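Local coordinates for protein putative peptidase (Chlamydophila abortus, PDB 3CE2) that probably acts as a zinc-dependent oligopeptidase of the M3B family, degrading a variety of small bioactive peptides, at residues Tyr272-Pro277 and Pro425-Glu430; Phe574-Leu579 and Leu584-Val589. One frame throughout, in Å; residues are numbered along the deposited sequence.

Contact 1 of 2, residues Tyr272-Pro277 and Pro425-Glu430; sequences YHNNIP and PIFLAE. With ZN (zinc ion), chain D.
F427 receives N274 at the root of its side chain and I276 at its ring. The two residues stand before and after N275, the C-prime residue of the Schellman motif that ends helix 266-271: N275, with positive phi, donates its N to Y272 O, and I276 N returns to L271 O. F427 belongs to the loop before helix 431-447, whose E430 is the third protein ligand of the HExxH zinc site, beside H402 and H406. Traced outward, F427 first offers CB, met by N274 OD1 at 3.9 Å. CG then stands anti to the backbone N (chi1 -175°), which places ring atom CE1 beside I276. There CE1 meets I276 CD1 at 3.8 Å, an oblique approach from the opposite direction, while L428 CD2 lies in plane at the ring edge. The N274 amide is inclined 72° to the ring, and its ND2 comes 4.3 Å from P425 CB. No hydrogen bond crosses, and the summed buried surface is 144 Å², so the evidence is for modest packing between two loops. P575 and Y536 also touch F427. Three residues beyond F427, E430 OE2 binds the zinc ion at 2.5 Å.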
loop_
_atom_site.group_PDB
_atom_site.type_symbol
_atom_site.label_atom_id
_atom_site.label_comp_id
_atom_site.label_asym_id
_atom_site.label_seq_id
_atom_site.Cartn_x
_atom_site.Cartn_y
_atom_site.Cartn_z
ATOM N N TYR A 272 12.721 -12.036 1.472
ATOM C CA TYR A 272 12.634 -13.337 2.116
ATOM C C TYR A 272 11.329 -13.537 2.870
ATOM O O TYR A 272 10.679 -14.576 2.745
ATOM C CB TYR A 272 13.829 -13.536 3.055
ATOM C CG TYR A 272 13.976 -14.945 3.566
ATOM C CD1 TYR A 272 14.396 -15.983 2.722
ATOM C CD2 TYR A 272 13.675 -15.250 4.891
ATOM C CE1 TYR A 272 14.522 -17.285 3.196
ATOM C CE2 TYR A 272 13.816 -16.535 5.379
ATOM C CZ TYR A 272 14.233 -17.554 4.539
ATOM O OH TYR A 272 14.362 -18.829 5.070
ATOM N N HIS A 273 10.962 -12.546 3.668
ATOM C CA HIS A 273 9.754 -12.619 4.452
ATOM C C HIS A 273 8.604 -13.166 3.601
ATOM O O HIS A 273 7.936 -14.131 3.969
ATOM C CB HIS A 273 9.416 -11.229 5.014
ATOM C CG HIS A 273 8.148 -11.191 5.817
ATOM N ND1 HIS A 273 7.859 -12.119 6.804
ATOM C CD2 HIS A 273 7.094 -10.337 5.783
ATOM C CE1 HIS A 273 6.678 -11.843 7.332
ATOM N NE2 HIS A 273 6.196 -10.765 6.734
ATOM N N ASN A 274 8.386 -12.552 2.452
ATOM C CA ASN A 274 7.308 -12.943 1.558
ATOM C C ASN A 274 7.697 -14.055 0.609
ATOM O O ASN A 274 6.925 -14.415 -0.284
ATOM C CB ASN A 274 6.884 -11.748 0.729
ATOM C CG ASN A 274 5.923 -10.866 1.455
ATOM O OD1 ASN A 274 5.921 -9.648 1.258
ATOM N ND2 ASN A 274 5.075 -11.469 2.298
ATOM N N ASN A 275 8.907 -14.575 0.785
ATOM C CA ASN A 275 9.395 -15.644 -0.056
ATOM C C ASN A 275 9.378 -15.317 -1.554
ATOM O O ASN A 275 8.928 -16.123 -2.367
ATOM C CB ASN A 275 8.565 -16.885 0.169
ATOM C CG ASN A 275 9.241 -18.099 -0.368
ATOM O OD1 ASN A 275 10.439 -18.058 -0.644
ATOM N ND2 ASN A 275 8.497 -19.185 -0.539
ATOM N N ILE A 276 9.872 -14.144 -1.929
ATOM C CA ILE A 276 9.892 -13.770 -3.328
ATOM C C ILE A 276 11.268 -14.049 -3.950
ATOM O O ILE A 276 12.299 -13.659 -3.402
ATOM C CB ILE A 276 9.562 -12.293 -3.476
ATOM C CG1 ILE A 276 8.361 -11.936 -2.582
ATOM C CG2 ILE A 276 9.368 -11.912 -4.964
ATOM C CD1 ILE A 276 7.060 -12.036 -3.254
ATOM N N PRO A 277 11.290 -14.762 -5.088
ATOM C CA PRO A 277 12.565 -15.008 -5.756
ATOM C C PRO A 277 13.081 -13.697 -6.328
ATOM O O PRO A 277 12.298 -12.916 -6.866
ATOM C CB PRO A 277 12.194 -15.981 -6.902
ATOM C CG PRO A 277 10.825 -16.449 -6.602
ATOM C CD PRO A 277 10.160 -15.372 -5.807
ATOM N N PRO A 425 -1.381 -10.390 3.144
ATOM C CA PRO A 425 -0.249 -9.522 3.476
ATOM C C PRO A 425 -0.274 -8.226 2.657
ATOM O O PRO A 425 -1.094 -8.088 1.733
ATOM C CB PRO A 425 0.965 -10.371 3.085
ATOM C CG PRO A 425 0.489 -11.164 1.912
ATOM C CD PRO A 425 -0.996 -11.469 2.221
ATOM N N ILE A 426 0.620 -7.296 3.002
ATOM C CA ILE A 426 0.656 -5.961 2.381
ATOM C C ILE A 426 0.868 -6.070 0.873
ATOM O O ILE A 426 0.232 -5.374 0.089
ATOM C CB ILE A 426 1.767 -5.079 2.990
ATOM C CG1 ILE A 426 1.528 -4.845 4.490
ATOM C CG2 ILE A 426 1.881 -3.748 2.234
ATOM C CD1 ILE A 426 0.476 -3.759 4.815
ATOM N N PHE A 427 1.768 -6.964 0.488
ATOM C CA PHE A 427 2.013 -7.268 -0.900
ATOM C C PHE A 427 0.716 -7.457 -1.709
ATOM O O PHE A 427 0.707 -7.257 -2.898
ATOM C CB PHE A 427 2.880 -8.533 -0.976
ATOM C CG PHE A 427 3.308 -8.900 -2.366
ATOM C CD1 PHE A 427 4.601 -8.648 -2.795
ATOM C CD2 PHE A 427 2.417 -9.492 -3.249
ATOM C CE1 PHE A 427 4.994 -8.974 -4.076
ATOM C CE2 PHE A 427 2.808 -9.806 -4.521
ATOM C CZ PHE A 427 4.104 -9.545 -4.937
ATOM N N LEU A 428 -0.383 -7.858 -1.084
ATOM C CA LEU A 428 -1.610 -8.086 -1.861
ATOM C C LEU A 428 -2.701 -7.069 -1.561
ATOM O O LEU A 428 -3.777 -7.128 -2.136
ATOM C CB LEU A 428 -2.181 -9.487 -1.610
ATOM C CG LEU A 428 -1.428 -10.780 -1.928
ATOM C CD1 LEU A 428 -2.282 -11.956 -1.463
ATOM C CD2 LEU A 428 -1.119 -10.897 -3.433
ATOM N N ALA A 429 -2.432 -6.135 -0.661
ATOM C CA ALA A 429 -3.496 -5.255 -0.155
ATOM C C ALA A 429 -3.948 -4.153 -1.096
ATOM O O ALA A 429 -4.916 -3.461 -0.810
ATOM C CB ALA A 429 -3.092 -4.651 1.191
ATOM N N GLU A 430 -3.251 -3.940 -2.194
ATOM C CA GLU A 430 -3.675 -2.866 -3.080
ATOM C C GLU A 430 -4.400 -3.364 -4.345
ATOM O O GLU A 430 -4.981 -2.575 -5.086
ATOM C CB GLU A 430 -2.507 -1.906 -3.405
ATOM C CG GLU A 430 -2.326 -0.723 -2.409
ATOM C CD GLU A 430 -3.539 0.248 -2.335
ATOM O OE1 GLU A 430 -3.913 0.892 -3.349
ATOM O OE2 GLU A 430 -4.116 0.394 -1.242
HETATM ZN ZN ZN D . -6.146 1.572 -0.439
#

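Contact 2 of 2, residues Phe574-Leu579 and Leu584-Val589; sequences FPLEIL and LDMGTV
The flat group joining L579 to L584 is the L579 carbonyl: L584 N meets its O from above the plane, 43° out of it, away from the lone-pair directions, at 3.1 Å. The second flat group, the D585 carboxylate, accepts G587 N at OD1 on its anti side, 2.8 Å away and 23° out of plane. Around the backbone bond, leucine side chains and M586 close the apolar part of the contact. L579 CB and L584 CB lie 4.2 Å apart. M586 CG is the shared point: L576 CD2 lies 3.7 Å from it, with the two side chains crossing at about a right angle, and L579 CD1 lies 3.9 Å from it. M586 keeps CG beside its backbone N (chi1 -50°), and the chain then bends so that SD sits farther than CG from L576 CD2 and L579 CD1. Beyond the two segments, L584 packs on helix 536-553 through A544, C547 and F548, and L579 touches F566. The geometry is that of a short connection between two consecutive helices: helix 575-581 is followed by an Asx turn at D585, within a type I turn ending at T588, whose side chain caps a backbone N as the chain enters helix 590-607.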
loop_
_atom_site.group_PDB
_atom_site.type_symbol
_atom_site.label_atom_id
_atom_site.label_comp_id
_atom_site.label_asym_id
_atom_site.label_seq_id
_atom_site.Cartn_x
_atom_site.Cartn_y
_atom_site.Cartn_z
ATOM N N PHE A 574 2.005 -18.005 0.955
ATOM C CA PHE A 574 2.832 -16.939 0.407
ATOM C C PHE A 574 2.108 -16.247 -0.725
ATOM O O PHE A 574 1.409 -16.889 -1.506
ATOM C CB PHE A 574 4.172 -17.501 -0.068
ATOM C CG PHE A 574 5.006 -18.050 1.054
ATOM C CD1 PHE A 574 5.479 -17.202 2.066
ATOM C CD2 PHE A 574 5.264 -19.415 1.149
ATOM C CE1 PHE A 574 6.217 -17.703 3.125
ATOM C CE2 PHE A 574 6.016 -19.915 2.214
ATOM C CZ PHE A 574 6.482 -19.065 3.197
ATOM N N PRO A 575 2.266 -14.928 -0.819
ATOM C CA PRO A 575 1.494 -14.140 -1.806
ATOM C C PRO A 575 1.604 -14.610 -3.263
ATOM O O PRO A 575 0.603 -14.597 -3.980
ATOM C CB PRO A 575 2.049 -12.719 -1.657
ATOM C CG PRO A 575 3.353 -12.862 -0.842
ATOM C CD PRO A 575 3.182 -14.101 -0.006
ATOM N N LEU A 576 2.790 -15.014 -3.714
ATOM C CA LEU A 576 2.883 -15.470 -5.109
ATOM C C LEU A 576 2.137 -16.781 -5.304
ATOM O O LEU A 576 1.521 -17.002 -6.358
ATOM C CB LEU A 576 4.326 -15.601 -5.599
ATOM C CG LEU A 576 5.196 -14.335 -5.603
ATOM C CD1 LEU A 576 6.575 -14.657 -6.132
ATOM C CD2 LEU A 576 4.564 -13.125 -6.338
ATOM N N GLU A 577 2.196 -17.648 -4.297
ATOM C CA GLU A 577 1.449 -18.898 -4.331
ATOM C C GLU A 577 -0.051 -18.647 -4.385
ATOM O O GLU A 577 -0.748 -19.262 -5.195
ATOM C CB GLU A 577 1.820 -19.806 -3.166
ATOM C CG GLU A 577 3.216 -20.369 -3.329
ATOM C CD GLU A 577 3.354 -21.117 -4.661
ATOM O OE1 GLU A 577 2.471 -21.966 -4.957
ATOM O OE2 GLU A 577 4.324 -20.841 -5.422
ATOM N N ILE A 578 -0.541 -17.724 -3.560
ATOM C CA ILE A 578 -1.954 -17.359 -3.603
ATOM C C ILE A 578 -2.333 -16.904 -5.005
ATOM O O ILE A 578 -3.387 -17.237 -5.535
ATOM C CB ILE A 578 -2.271 -16.218 -2.652
ATOM C CG1 ILE A 578 -2.346 -16.734 -1.218
ATOM C CG2 ILE A 578 -3.596 -15.568 -3.043
ATOM C CD1 ILE A 578 -2.529 -15.596 -0.167
ATOM N N LEU A 579 -1.457 -16.127 -5.609
ATOM C CA LEU A 579 -1.710 -15.655 -6.938
ATOM C C LEU A 579 -1.647 -16.795 -7.940
ATOM O O LEU A 579 -2.495 -16.863 -8.824
ATOM C CB LEU A 579 -0.710 -14.570 -7.293
ATOM C CG LEU A 579 -0.946 -13.248 -6.584
ATOM C CD1 LEU A 579 0.154 -12.261 -6.970
ATOM C CD2 LEU A 579 -2.274 -12.731 -7.032
ATOM N N LEU A 584 -2.462 -16.380 -11.843
ATOM C CA LEU A 584 -1.424 -15.391 -12.114
ATOM C C LEU A 584 -0.079 -15.945 -11.714
ATOM O O LEU A 584 0.212 -16.065 -10.542
ATOM C CB LEU A 584 -1.675 -14.104 -11.338
ATOM C CG LEU A 584 -2.425 -13.055 -12.146
ATOM C CD1 LEU A 584 -3.707 -13.668 -12.710
ATOM C CD2 LEU A 584 -2.734 -11.828 -11.317
ATOM N N ASP A 585 0.755 -16.288 -12.675
ATOM C CA ASP A 585 2.059 -16.779 -12.314
ATOM C C ASP A 585 3.115 -15.690 -12.495
ATOM O O ASP A 585 3.650 -15.497 -13.597
ATOM C CB ASP A 585 2.397 -18.019 -13.130
ATOM C CG ASP A 585 3.646 -18.723 -12.633
ATOM O OD1 ASP A 585 4.481 -18.088 -11.940
ATOM O OD2 ASP A 585 3.789 -19.922 -12.957
ATOM N N MET A 586 3.403 -14.975 -11.410
ATOM C CA MET A 586 4.346 -13.863 -11.453
ATOM C C MET A 586 5.740 -14.388 -11.734
ATOM O O MET A 586 6.642 -13.625 -12.036
ATOM C CB MET A 586 4.347 -13.084 -10.138
ATOM C CG MET A 586 2.976 -12.677 -9.628
ATOM S SD MET A 586 2.135 -11.490 -10.702
ATOM C CE MET A 586 3.165 -10.025 -10.505
ATOM N N GLY A 587 5.920 -15.698 -11.626
ATOM C CA GLY A 587 7.188 -16.315 -12.000
ATOM C C GLY A 587 7.353 -16.309 -13.515
ATOM O O GLY A 587 8.426 -16.611 -14.040
ATOM N N THR A 588 6.289 -15.966 -14.230
ATOM C CA THR A 588 6.376 -15.882 -15.667
ATOM C C THR A 588 6.021 -14.486 -16.127
ATOM O O THR A 588 5.892 -13.557 -15.349
ATOM C CB THR A 588 5.466 -16.909 -16.384
ATOM O OG1 THR A 588 4.091 -16.491 -16.345
ATOM C CG2 THR A 588 5.590 -18.260 -15.741
ATOM N N VAL A 589 5.812 -14.375 -17.415
ATOM C CA VAL A 589 5.740 -13.120 -18.089
ATOM C C VAL A 589 4.272 -12.833 -18.387
ATOM O O VAL A 589 3.907 -11.731 -18.770
ATOM C CB VAL A 589 6.646 -13.270 -19.376
ATOM C CG1 VAL A 589 5.944 -12.906 -20.679
ATOM C CG2 VAL A 589 7.971 -12.543 -19.198
#

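In the fold
Both segments of contact 1 precede those of contact 2 along the chain, yet the centres of the two contacts are only about 10 Å apart and all four segments belong to the M3 peptidase region. The start of helix 575-581 joins them: P575 CB packs against F427 CD2 at 3.6 Å, F574 CD1 against N275 CB at 3.6 Å, and L576 CD1 against P277 CD at 3.7 Å. Helix 536-553 is a further shared neighbour, touching I276 and F427 in contact 1 and L584 in contact 2. Helices 536-553 and 575-581 thus sit against the loop that leads to the zinc ligand E430, whose side chain is about 11 Å from that of L579.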